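Local coordinates for protein fusarinine C esterase sidJ (Aspergillus fumigatus, PDB 6GUP) that hydrolyses the ester bonds of the siderophore fusarinine C, giving three fusarinine units and releasing the iron it carries, at residues A[33-38]-A[63-68]. Residues are numbered along the deposited sequence; the frame is centred on the assembly and turned at random.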
ATOM      1  N   THR A  33      15.114 -24.068   5.011  1.00105.45           N
ATOM      2  CA  THR A  33      15.312 -24.755   3.726  1.00 99.14           C
ATOM      3  C   THR A  33      15.826 -23.852   2.604  1.00 88.08           C
ATOM      4  O   THR A  33      15.559 -22.648   2.581  1.00 86.43           O
ATOM      5  CB  THR A  33      14.008 -25.420   3.221  1.00102.70           C
ATOM      6  OG1 THR A  33      13.000 -24.423   3.032  1.00101.62           O
ATOM      7  CG2 THR A  33      13.491 -26.473   4.201  1.00103.87           C
ATOM      8  N   ARG A  34      16.549 -24.466   1.673  1.00 80.02           N
ATOM      9  CA  ARG A  34      17.167 -23.758   0.555  1.00 75.41           C
ATOM     10  C   ARG A  34      16.098 -23.344  -0.463  1.00 68.83           C
ATOM     11  O   ARG A  34      15.216 -24.138  -0.797  1.00 67.57           O
ATOM     12  CB  ARG A  34      18.224 -24.650  -0.104  1.00 76.55           C
ATOM     13  CG  ARG A  34      19.283 -23.901  -0.894  1.00 78.54           C
ATOM     14  CD  ARG A  34      20.223 -24.861  -1.609  1.00 79.79           C
ATOM     15  NE  ARG A  34      20.566 -24.383  -2.948  1.00 82.45           N
ATOM     16  CZ  ARG A  34      21.479 -23.451  -3.236  1.00 85.22           C
ATOM     17  NH1 ARG A  34      22.191 -22.852  -2.281  1.00 87.85           N
ATOM     18  NH2 ARG A  34      21.683 -23.111  -4.507  1.00 82.94           N
ATOM     19  N   LYS A  35      16.192 -22.103  -0.941  1.00 63.32           N
ATOM     20  CA  LYS A  35      15.201 -21.500  -1.837  1.00 57.31           C
ATOM     21  C   LYS A  35      15.902 -20.712  -2.943  1.00 53.43           C
ATOM     22  O   LYS A  35      15.811 -19.486  -2.980  1.00 52.44           O
ATOM     23  CB  LYS A  35      14.286 -20.544  -1.061  1.00 57.13           C
ATOM     24  CG  LYS A  35      13.505 -21.159   0.080  1.00 57.25           C
ATOM     25  CD  LYS A  35      12.435 -22.115  -0.402  1.00 58.53           C
ATOM     26  CE  LYS A  35      11.577 -22.544   0.771  1.00 58.24           C
ATOM     27  NZ  LYS A  35      10.581 -23.593   0.432  1.00 58.11           N
ATOM     28  N   PRO A  36      16.604 -21.404  -3.856  1.00 51.13           N
ATOM     29  CA  PRO A  36      17.270 -20.699  -4.958  1.00 49.31           C
ATOM     30  C   PRO A  36      16.309 -20.039  -5.963  1.00 46.88           C
ATOM     31  O   PRO A  36      16.703 -19.092  -6.647  1.00 46.58           O
ATOM     32  CB  PRO A  36      18.098 -21.799  -5.632  1.00 49.05           C
ATOM     33  CG  PRO A  36      17.398 -23.068  -5.293  1.00 48.65           C
ATOM     34  CD  PRO A  36      16.787 -22.864  -3.940  1.00 50.24           C
ATOM     35  N   HIS A  37      15.068 -20.528  -6.032  1.00 44.37           N
ATOM     36  CA  HIS A  37      14.076 -20.066  -7.005  1.00 42.87           C
ATOM     37  C   HIS A  37      13.033 -19.151  -6.360  1.00 42.07           C
ATOM     38  O   HIS A  37      12.808 -19.209  -5.147  1.00 40.51           O
ATOM     39  CB  HIS A  37      13.402 -21.276  -7.653  1.00 42.49           C
ATOM     40  CG  HIS A  37      14.366 -22.332  -8.099  1.00 43.93           C
ATOM     41  ND1 HIS A  37      15.353 -22.088  -9.028  1.00 44.45           N
ATOM     42  CD2 HIS A  37      14.502 -23.630  -7.740  1.00 45.01           C
ATOM     43  CE1 HIS A  37      16.055 -23.189  -9.225  1.00 45.35           C
ATOM     44  NE2 HIS A  37      15.558 -24.141  -8.456  1.00 45.34           N
ATOM     45  N   SER A  38      12.399 -18.318  -7.188  1.00 41.48           N
ATOM     46  CA  SER A  38      11.501 -17.256  -6.721  1.00 40.56           C
ATOM     47  C   SER A  38      10.244 -17.137  -7.579  1.00 36.87           C
ATOM     48  O   SER A  38      10.327 -17.123  -8.807  1.00 36.08           O
ATOM     49  CB  SER A  38      12.236 -15.916  -6.746  1.00 41.51           C
ATOM     50  OG  SER A  38      13.402 -15.956  -5.945  1.00 42.24           O
ATOM     51  N   GLN A  63       6.165 -24.718   0.786  1.00 55.38           N
ATOM     52  CA  GLN A  63       7.064 -24.991   1.930  1.00 59.94           C
ATOM     53  C   GLN A  63       8.123 -26.087   1.682  1.00 58.66           C
ATOM     54  O   GLN A  63       9.310 -25.841   1.908  1.00 60.49           O
ATOM     55  CB  GLN A  63       6.266 -25.312   3.209  1.00 66.28           C
ATOM     56  CG  GLN A  63       5.733 -24.088   3.940  1.00 74.40           C
ATOM     57  CD  GLN A  63       4.866 -24.437   5.140  1.00 80.06           C
ATOM     58  OE1 GLN A  63       4.899 -25.559   5.648  1.00 82.13           O
ATOM     59  NE2 GLN A  63       4.085 -23.466   5.602  1.00 80.29           N
ATOM     60  N   PRO A  64       7.706 -27.289   1.221  1.00 58.26           N
ATOM     61  CA  PRO A  64       8.692 -28.340   0.903  1.00 58.06           C
ATOM     62  C   PRO A  64       9.585 -28.098  -0.331  1.00 56.55           C
ATOM     63  O   PRO A  64      10.607 -28.772  -0.474  1.00 57.12           O
ATOM     64  CB  PRO A  64       7.818 -29.586   0.677  1.00 59.68           C
ATOM     65  CG  PRO A  64       6.474 -29.053   0.326  1.00 59.61           C
ATOM     66  CD  PRO A  64       6.328 -27.814   1.153  1.00 59.38           C
ATOM     67  N   THR A  65       9.212 -27.154  -1.196  1.00 52.15           N
ATOM     68  CA  THR A  65       9.875 -26.958  -2.491  1.00 49.62           C
ATOM     69  C   THR A  65      11.109 -26.053  -2.382  1.00 48.44           C
ATOM     70  O   THR A  65      11.422 -25.541  -1.304  1.00 47.67           O
ATOM     71  CB  THR A  65       8.891 -26.362  -3.529  1.00 48.55           C
ATOM     72  OG1 THR A  65       8.538 -25.023  -3.156  1.00 49.42           O
ATOM     73  CG2 THR A  65       7.621 -27.209  -3.635  1.00 48.34           C
ATOM     74  N   GLU A  66      11.798 -25.870  -3.510  1.00 47.52           N
ATOM     75  CA  GLU A  66      12.913 -24.918  -3.634  1.00 49.74           C
ATOM     76  C   GLU A  66      12.474 -23.518  -4.124  1.00 48.54           C
ATOM     77  O   GLU A  66      13.319 -22.702  -4.505  1.00 47.66           O
ATOM     78  CB  GLU A  66      13.997 -25.502  -4.557  1.00 53.77           C
ATOM     79  CG  GLU A  66      14.826 -26.603  -3.909  1.00 60.73           C
ATOM     80  CD  GLU A  66      16.068 -26.952  -4.709  1.00 66.14           C
ATOM     81  OE1 GLU A  66      15.950 -27.175  -5.932  1.00 68.14           O
ATOM     82  OE2 GLU A  66      17.164 -27.008  -4.110  1.00 68.62           O
ATOM     83  N   TRP A  67      11.166 -23.245  -4.102  1.00 46.15           N
ATOM     84  CA  TRP A  67      10.608 -21.939  -4.465  1.00 43.96           C
ATOM     85  C   TRP A  67      10.114 -21.205  -3.223  1.00 44.20           C
ATOM     86  O   TRP A  67       9.470 -21.812  -2.363  1.00 43.19           O
ATOM     87  CB  TRP A  67       9.425 -22.117  -5.416  1.00 40.96           C
ATOM     88  CG  TRP A  67       9.787 -22.742  -6.717  1.00 38.77           C
ATOM     89  CD1 TRP A  67       9.903 -24.074  -6.984  1.00 38.14           C
ATOM     90  CD2 TRP A  67      10.075 -22.059  -7.941  1.00 37.61           C
ATOM     91  NE1 TRP A  67      10.252 -24.266  -8.298  1.00 37.85           N
ATOM     92  CE2 TRP A  67      10.366 -23.045  -8.909  1.00 37.84           C
ATOM     93  CE3 TRP A  67      10.120 -20.708  -8.313  1.00 37.05           C
ATOM     94  CZ2 TRP A  67      10.694 -22.723 -10.232  1.00 37.76           C
ATOM     95  CZ3 TRP A  67      10.450 -20.387  -9.630  1.00 37.05           C
ATOM     96  CH2 TRP A  67      10.733 -21.394 -10.572  1.00 38.49           C
ATOM     97  N   SER A  68      10.420 -19.910  -3.131  1.00 44.35           N
ATOM     98  CA  SER A  68       9.814 -19.032  -2.126  1.00 45.33           C
ATOM     99  C   SER A  68       8.911 -18.014  -2.824  1.00 42.03           C
ATOM    100  O   SER A  68       9.246 -17.506  -3.897  1.00 40.28           O
ATOM    101  CB  SER A  68      10.882 -18.329  -1.282  1.00 48.17           C
ATOM    102  OG  SER A  68      11.546 -17.314  -2.010  1.00 48.20           O
TER
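His37 N donates to Glu66 O over 3.2 Å, nearly along the C=O axis (167°), and Ser68 N donates to His37 O at the same length, so the backbone of His37 reaches both neighbours of Trp67. This is the ladder of parallel strands, here at the point where 37-42 and 67-72 begin side by side; helix 55-61 lies between them in sequence, completing a beta-alpha-beta crossover of the alpha/beta-hydrolase sheet.

A second set of polar bonds lies where the turn 63-66 runs into its strand. Lys35 NZ makes two firm bonds, to Thr65 O (2.7 Å) and Gln63 O (3.0 Å), standing above both carbonyl planes. Lysine suits this place because its long chain, bent at chi2 (-69°), carries three N-H groups among carbonyls; weaker bonds to Trp67 O and Leu62 O must share what remains. Thr65 OG1, bonded to Leu62 O, also accepts a weak bond from Trp67 N.

Nonpolar contact falls in two places. The broad, flat indole of Trp67 takes the His37 methylene on its face, CB lying 3.4 Å from the centroid of the six-membered ring, a CH-pi contact; the two aromatic planes are inclined by 37°. Helix 335-353 packs on the indole through Leu349, Leu352 and Val353. Glu66 CB meets Pro36 CD at 3.9 Å and His37 CD2 at 3.7 Å, its apolar part against the rings while its carboxylate extends toward Arg34.

There the charges approach without pairing: Arg34 NE lies 4.5 Å from Glu66 OE2, beyond a salt bridge, and Arg34 NH1 bonds Phe108 O instead. The chemistry thus implies that Lys35, alongside the ladder, ties turn 63-66 to the strand start as a buried cation among backbone carbonyls, whose dipoles would be expected to stabilise its charge.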